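Long-range contacts in esterase (PDB 4WY5), which probably hydrolyses carboxylic esters as a carboxylesterase with the alpha/beta hydrolase fold: residues V70-T75 with K109-T114; K47-I52 with V103-V108; T193-A198 with L240-K245. All coordinates share one frame; numbering follows the deposited sequence.

Interaction 1: residues V70-T75 with K109-T114; sequences VRPPGT and KANVVT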
# COMPACT_ATOMS: atom_id res chain seq x y z
N VAL A 70 -25.49 5.37 5.27
CA VAL A 70 -24.64 5.88 6.35
C VAL A 70 -23.96 7.16 5.86
O VAL A 70 -23.47 7.19 4.74
CB VAL A 70 -23.60 4.79 6.75
CG1 VAL A 70 -22.90 5.14 8.01
CG2 VAL A 70 -24.26 3.43 6.93
N ARG A 71 -23.94 8.20 6.70
CA ARG A 71 -23.49 9.54 6.29
C ARG A 71 -22.79 10.28 7.46
O ARG A 71 -23.11 10.03 8.62
CB ARG A 71 -24.70 10.36 5.76
CG ARG A 71 -24.37 11.79 5.28
CD ARG A 71 -25.57 12.70 4.97
NE ARG A 71 -26.22 12.34 3.71
CZ ARG A 71 -26.05 12.96 2.54
NH1 ARG A 71 -25.24 14.00 2.43
NH2 ARG A 71 -26.70 12.53 1.47
N PRO A 72 -21.83 11.18 7.17
CA PRO A 72 -21.22 11.87 8.32
C PRO A 72 -22.11 13.01 8.86
O PRO A 72 -22.94 13.54 8.10
CB PRO A 72 -19.90 12.43 7.76
CG PRO A 72 -19.75 11.83 6.37
CD PRO A 72 -21.13 11.52 5.91
N PRO A 73 -21.96 13.36 10.15
CA PRO A 73 -22.72 14.45 10.80
C PRO A 73 -22.43 15.82 10.22
O PRO A 73 -21.26 16.14 9.96
CB PRO A 73 -22.27 14.41 12.28
CG PRO A 73 -21.16 13.41 12.37
CD PRO A 73 -21.07 12.63 11.09
N GLY A 74 -23.48 16.62 10.01
CA GLY A 74 -23.33 17.97 9.49
C GLY A 74 -23.19 18.04 7.98
O GLY A 74 -22.81 19.09 7.44
N THR A 75 -23.51 16.95 7.29
CA THR A 75 -23.39 16.89 5.83
C THR A 75 -24.72 16.58 5.14
O THR A 75 -24.75 16.34 3.91
CB THR A 75 -22.37 15.81 5.37
OG1 THR A 75 -22.89 14.50 5.65
CG2 THR A 75 -21.02 16.01 6.06
N LYS A 109 -13.97 9.38 7.20
CA LYS A 109 -12.62 9.77 6.72
C LYS A 109 -12.62 10.13 5.24
O LYS A 109 -11.88 11.02 4.82
CB LYS A 109 -11.60 8.64 6.96
CG LYS A 109 -11.28 8.38 8.42
CD LYS A 109 -10.34 7.18 8.60
CE LYS A 109 -10.13 6.89 10.08
NZ LYS A 109 -9.43 7.98 10.84
N ALA A 110 -13.42 9.44 4.42
CA ALA A 110 -13.49 9.79 3.00
C ALA A 110 -14.54 10.89 2.74
O ALA A 110 -14.49 11.56 1.70
CB ALA A 110 -13.82 8.56 2.15
N ASN A 111 -15.43 11.08 3.72
CA ASN A 111 -16.54 12.05 3.62
C ASN A 111 -17.50 11.64 2.51
O ASN A 111 -17.64 12.36 1.51
CB ASN A 111 -16.03 13.49 3.40
CG ASN A 111 -17.05 14.56 3.81
OD1 ASN A 111 -17.79 14.38 4.79
ND2 ASN A 111 -17.09 15.67 3.08
N VAL A 112 -18.14 10.49 2.65
CA VAL A 112 -19.05 9.99 1.62
C VAL A 112 -20.38 9.48 2.18
O VAL A 112 -20.55 9.35 3.39
CB VAL A 112 -18.41 8.84 0.83
CG1 VAL A 112 -17.12 9.33 0.13
CG2 VAL A 112 -18.12 7.67 1.75
N VAL A 113 -21.31 9.14 1.28
CA VAL A 113 -22.50 8.38 1.64
C VAL A 113 -22.28 6.89 1.32
O VAL A 113 -22.10 6.51 0.15
CB VAL A 113 -23.75 8.88 0.89
CG1 VAL A 113 -24.94 7.98 1.16
CG2 VAL A 113 -24.08 10.33 1.28
N THR A 114 -22.30 6.04 2.35
CA THR A 114 -22.09 4.61 2.17
C THR A 114 -23.43 3.88 2.13
O THR A 114 -24.23 3.98 3.06
CB THR A 114 -21.24 3.99 3.32
OG1 THR A 114 -19.94 4.59 3.35
CG2 THR A 114 -21.10 2.47 3.14
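Val70 and Thr114 form an antiparallel hydrogen-bonded pair that joins strand 63-71 to strand 113-117 in the central sheet of the alpha/beta hydrolase fold. Two bonds define the pair, Val70 N to Thr114 O and Thr114 N to Val70 O, both 2.9 Å. The two side chains share one face of the sheet, with Val70 CB and Thr114 CB 4.2 Å apart; on that face Thr107 of helix 100-110 touches Val70 and hydrogen-bonds Thr114 OG1. One residue along, the Arg71 chain bends at chi3 (-74°) and lays its guanidinium across Val113, whose CG2 comes within 3.4 Å of Arg71 NH2, above the flat group and offset toward its rim. Gln78 O and Asn149 O bind NH1 and NH2 and so fix the rotation of that group. Past the strand, a type II beta turn runs from Pro72 to Thr75, with Thr75 OG1 bonded to Pro72 O at 2.6 Å. The Pro72 ring crosses the Asn111 side chain at about a right angle, and Asn111 OD1 rests 3.6 Å from Pro72 CG and 3.8 Å from Thr75 CG2.

Interaction 2: residues K47-I52 with V103-V108; sequences KLPEVI and VRDLTV. With SO4 (sulfate ion), chain D.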
# COMPACT_ATOMS: atom_id res chain seq x y z
N LYS A 47 -13.67 2.12 19.92
CA LYS A 47 -14.08 3.50 19.65
C LYS A 47 -14.72 3.59 18.27
O LYS A 47 -14.18 3.06 17.30
CB LYS A 47 -12.89 4.48 19.74
CG LYS A 47 -13.32 5.97 19.76
CD LYS A 47 -12.22 6.89 20.34
CE LYS A 47 -11.05 7.09 19.36
NZ LYS A 47 -9.81 7.63 20.00
N LEU A 48 -15.88 4.24 18.18
CA LEU A 48 -16.54 4.42 16.89
C LEU A 48 -16.87 5.91 16.72
O LEU A 48 -17.29 6.58 17.67
CB LEU A 48 -17.81 3.56 16.81
CG LEU A 48 -17.73 2.03 16.96
CD1 LEU A 48 -19.13 1.42 17.19
CD2 LEU A 48 -17.05 1.38 15.76
N PRO A 49 -16.70 6.44 15.49
CA PRO A 49 -17.04 7.84 15.21
C PRO A 49 -18.54 8.06 15.02
O PRO A 49 -19.24 7.18 14.50
CB PRO A 49 -16.28 8.14 13.92
CG PRO A 49 -16.18 6.81 13.23
CD PRO A 49 -16.06 5.78 14.34
N GLU A 50 -19.04 9.23 15.42
CA GLU A 50 -20.48 9.48 15.34
C GLU A 50 -20.90 9.52 13.87
O GLU A 50 -20.13 9.89 12.99
CB GLU A 50 -20.88 10.76 16.10
CG GLU A 50 -20.36 12.09 15.52
CD GLU A 50 -21.14 13.36 15.99
OE1 GLU A 50 -22.34 13.26 16.34
OE2 GLU A 50 -20.55 14.46 15.99
N VAL A 51 -22.12 9.07 13.60
CA VAL A 51 -22.62 8.93 12.24
C VAL A 51 -24.16 9.12 12.20
O VAL A 51 -24.82 8.99 13.24
CB VAL A 51 -22.27 7.52 11.63
CG1 VAL A 51 -22.82 7.40 10.29
CG2 VAL A 51 -20.76 7.27 11.54
N ILE A 52 -24.71 9.44 11.03
CA ILE A 52 -26.15 9.44 10.82
C ILE A 52 -26.57 8.23 9.97
O ILE A 52 -26.24 8.16 8.79
CB ILE A 52 -26.64 10.73 10.14
CG1 ILE A 52 -26.26 11.95 10.97
CG2 ILE A 52 -28.16 10.70 9.96
CD1 ILE A 52 -26.22 13.17 10.16
N VAL A 103 -16.84 0.21 8.15
CA VAL A 103 -17.85 1.00 7.45
C VAL A 103 -17.92 2.44 7.98
O VAL A 103 -17.92 3.42 7.22
CB VAL A 103 -19.24 0.36 7.55
CG1 VAL A 103 -20.33 1.33 7.11
CG2 VAL A 103 -19.30 -0.91 6.72
N ARG A 104 -17.96 2.57 9.30
CA ARG A 104 -18.03 3.89 9.91
C ARG A 104 -16.73 4.68 9.73
O ARG A 104 -16.78 5.90 9.50
CB ARG A 104 -18.44 3.76 11.39
CG ARG A 104 -19.94 3.45 11.51
CD ARG A 104 -20.54 3.53 12.93
NE ARG A 104 -21.94 3.09 12.90
CZ ARG A 104 -22.80 3.17 13.90
NH1 ARG A 104 -22.43 3.69 15.06
NH2 ARG A 104 -24.04 2.72 13.75
N ASP A 105 -15.58 4.00 9.77
CA ASP A 105 -14.27 4.62 9.48
C ASP A 105 -14.15 5.18 8.04
O ASP A 105 -13.75 6.33 7.83
CB ASP A 105 -13.12 3.62 9.73
CG ASP A 105 -12.79 3.46 11.22
OD1 ASP A 105 -13.37 4.20 12.05
OD2 ASP A 105 -11.94 2.61 11.56
N LEU A 106 -14.45 4.36 7.05
CA LEU A 106 -14.41 4.80 5.65
C LEU A 106 -15.36 5.98 5.38
O LEU A 106 -15.02 6.92 4.65
CB LEU A 106 -14.77 3.63 4.72
CG LEU A 106 -13.75 2.48 4.73
CD1 LEU A 106 -14.24 1.26 3.98
CD2 LEU A 106 -12.40 2.96 4.18
N THR A 107 -16.55 5.92 5.97
CA THR A 107 -17.58 6.94 5.74
C THR A 107 -17.13 8.33 6.19
O THR A 107 -17.18 9.27 5.40
CB THR A 107 -18.91 6.55 6.44
OG1 THR A 107 -19.44 5.36 5.83
CG2 THR A 107 -19.95 7.68 6.33
N VAL A 108 -16.69 8.48 7.45
CA VAL A 108 -16.32 9.82 7.91
C VAL A 108 -14.93 10.29 7.40
O VAL A 108 -14.76 11.49 7.18
CB VAL A 108 -16.37 9.93 9.47
CG1 VAL A 108 -17.58 9.18 10.01
CG2 VAL A 108 -15.10 9.40 10.13
S SO4 D . -26.26 2.84 17.04
O1 SO4 D . -27.40 2.62 17.94
O2 SO4 D . -26.61 3.82 16.02
O3 SO4 D . -25.11 3.34 17.81
O4 SO4 D . -25.92 1.58 16.38
O HOH W 1 -21.10 5.42 16.39
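Arg104 turns its CG away from its own carbonyl carbon (chi1 -76°) and then runs straight as far as NE, a course that carries the aliphatic part of the chain past Val51. Val51 has CG1 opposite its backbone N (chi1 178°), which directs the other methyl, CG2, at the helix: it lies 3.9 Å from Arg104 CG, and the two side chains meet at a slant. The same methyl is 4.0 Å from Val108 CG1, one helical turn further on. The second methyl of Val108 takes the other hydrophobic partner, Pro49, with CG2 4.2 Å from Pro49 CB. The proline ring also lies against a carboxylate oxygen, its CD 3.9 Å from Asp105 OD1, and the two side chains cross at nearly a right angle.

No direct hydrogen bond joins the segments; the polar link is a water that donates to Pro49 O at 3.2 Å and weakly accepts from Arg104 NH1 at 2.6 Å. The main charge partner of the guanidinium is Glu53, salt-bridged to NH2. A sulfate ion, probably from the crystallisation liquor, sits at the edge of the group with its sulfur in plane, and NH2 makes a weak bond to sulfate O4 at 3.4 Å (148° at the hydrogen).

This is surface packing of the loop before strand 52-60 against helix 100-110. On the helix, Asp105 OD2 is bonded to Tyr304 of helix 302-319, and Leu106 packs on Ile308, Ile311 and Val312 of that helix. Toward the sheet, Val51 and Thr107 both touch Val70 of strand 63-71, so the loop and the helix both pack on the end of that strand.

Interaction 3: residues T193-A198 with L240-K245; sequences TAVSHA and LELATK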
# COMPACT_ATOMS: atom_id res chain seq x y z
N THR A 193 -10.90 -16.27 -5.84
CA THR A 193 -11.05 -16.31 -7.30
C THR A 193 -10.98 -17.70 -8.00
O THR A 193 -11.42 -17.83 -9.15
CB THR A 193 -9.97 -15.45 -7.98
OG1 THR A 193 -8.68 -16.06 -7.79
CG2 THR A 193 -9.99 -14.03 -7.44
N ALA A 194 -10.44 -18.72 -7.33
CA ALA A 194 -10.02 -19.97 -8.00
C ALA A 194 -11.08 -21.07 -8.18
O ALA A 194 -11.89 -21.33 -7.27
CB ALA A 194 -8.84 -20.56 -7.26
N VAL A 195 -11.04 -21.74 -9.33
CA VAL A 195 -11.80 -22.99 -9.51
C VAL A 195 -11.23 -24.05 -8.58
O VAL A 195 -11.96 -24.72 -7.86
CB VAL A 195 -11.74 -23.54 -10.95
CG1 VAL A 195 -12.62 -24.77 -11.07
CG2 VAL A 195 -12.21 -22.50 -11.94
N SER A 196 -9.91 -24.17 -8.59
CA SER A 196 -9.20 -25.10 -7.72
C SER A 196 -8.09 -24.38 -6.94
O SER A 196 -7.17 -23.83 -7.54
CB SER A 196 -8.62 -26.25 -8.54
OG SER A 196 -7.76 -27.05 -7.75
N HIS A 197 -8.16 -24.42 -5.61
CA HIS A 197 -7.23 -23.65 -4.77
C HIS A 197 -5.87 -24.34 -4.59
O HIS A 197 -4.87 -23.65 -4.37
CB HIS A 197 -7.85 -23.38 -3.38
CG HIS A 197 -9.10 -22.56 -3.40
ND1 HIS A 197 -9.10 -21.19 -3.59
CD2 HIS A 197 -10.40 -22.91 -3.23
CE1 HIS A 197 -10.35 -20.74 -3.55
NE2 HIS A 197 -11.15 -21.77 -3.33
N ALA A 198 -5.84 -25.67 -4.69
CA ALA A 198 -4.63 -26.45 -4.41
C ALA A 198 -3.54 -26.27 -5.46
O ALA A 198 -2.43 -26.75 -5.31
CB ALA A 198 -4.97 -27.94 -4.28
N LEU A 240 -13.89 -16.13 -10.63
CA LEU A 240 -13.19 -15.07 -11.35
C LEU A 240 -11.93 -15.51 -12.12
O LEU A 240 -11.58 -14.92 -13.15
CB LEU A 240 -12.80 -13.96 -10.35
CG LEU A 240 -13.69 -12.76 -9.95
CD1 LEU A 240 -14.77 -12.46 -10.97
CD2 LEU A 240 -14.27 -12.90 -8.55
N GLU A 241 -11.25 -16.53 -11.62
CA GLU A 241 -10.03 -17.01 -12.27
C GLU A 241 -10.24 -17.42 -13.74
O GLU A 241 -9.31 -17.39 -14.55
CB GLU A 241 -9.48 -18.18 -11.46
CG GLU A 241 -8.22 -18.80 -11.94
CD GLU A 241 -8.04 -20.16 -11.32
OE1 GLU A 241 -9.08 -20.81 -11.06
OE2 GLU A 241 -6.89 -20.56 -11.06
N LEU A 242 -11.49 -17.75 -14.10
CA LEU A 242 -11.81 -18.20 -15.45
C LEU A 242 -11.95 -17.07 -16.47
O LEU A 242 -12.07 -17.32 -17.68
CB LEU A 242 -13.12 -19.02 -15.45
CG LEU A 242 -13.08 -20.35 -14.69
CD1 LEU A 242 -14.43 -21.09 -14.74
CD2 LEU A 242 -11.94 -21.21 -15.22
N ALA A 243 -11.94 -15.83 -16.00
CA ALA A 243 -12.20 -14.69 -16.88
C ALA A 243 -11.19 -14.59 -18.02
O ALA A 243 -9.99 -14.78 -17.82
CB ALA A 243 -12.21 -13.40 -16.07
N THR A 244 -11.69 -14.31 -19.22
CA THR A 244 -10.84 -14.10 -20.39
C THR A 244 -10.32 -12.67 -20.44
O THR A 244 -10.80 -11.80 -19.71
CB THR A 244 -11.59 -14.33 -21.71
OG1 THR A 244 -12.58 -13.30 -21.86
CG2 THR A 244 -12.22 -15.71 -21.76
N LYS A 245 -9.34 -12.44 -21.30
CA LYS A 245 -8.85 -11.10 -21.58
C LYS A 245 -9.99 -10.21 -22.10
O LYS A 245 -10.07 -9.01 -21.76
CB LYS A 245 -7.69 -11.18 -22.58
CG LYS A 245 -6.86 -9.93 -22.73
CD LYS A 245 -5.55 -10.24 -23.47
CE LYS A 245 -5.04 -9.04 -24.24
NZ LYS A 245 -6.10 -8.52 -25.14
O HOH W 2 -7.85 -23.23 -10.17
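Glu241 holds the 193-198 loop by both its backbone and its carboxylate. Glu241 N donates to Thr193 O at 2.8 Å, and Val195 N donates to Glu241 OE1, also at 2.8 Å and straight (162° at the hydrogen). The side chain reaches that amide because CG stands opposite the backbone N (chi1 -178°) and the chain stays extended beyond it. A water accepts from Ser196 N at 2.8 Å and lies 2.9 Å from Glu241 OE1, so the next loop amide may be linked to the same oxygen through solvent. The other oxygen, OE2, is bonded to Tyr200 OH; with OE1 held by Val195 N, this restrains the rotation of the carboxylate.

Apolar contacts flank the polar centre. Val195 CG2 meets Leu242 CD2 at 3.5 Å, the side chains crossing at about a right angle. Thr193 and Leu240 cross in the same manner, CB to CB at 4.0 Å.

The contact joins the loop after strand 185-189 to the 3-10 segment 240-242 that precedes helix 245-248. Helix 265-277 borders both: Tyr271 touches Thr193 and Leu240, while Glu267 OE2 accepts from the backbone N atoms of Thr193 and Ala194. Leu240 also packs on Thr165 and Ala168 of helix 162-176.

From the N terminus, residues 47-52 come first and 70-75 second; their partners follow in the same order, 103-108 and then 109-114. Interactions 1 and 2 therefore cross rather than nest, closing loops of 33 and 50 residues. Their centres are 8 Å apart, and they tie the loop before strand 52-60 and the end of strand 63-71 to helix 100-110 and the strand that follows it; Ile52 N and Arg71 O, 3.0 Å apart, probably hydrogen-bond between them. Interaction 3 opens only after both have closed. Spanning 41 residues, none in strands, it joins the loop after strand 185-189 to the turn before helix 245-248, on the opposite side of the chain's centre, its nearest atoms about 19 Å from interaction 2.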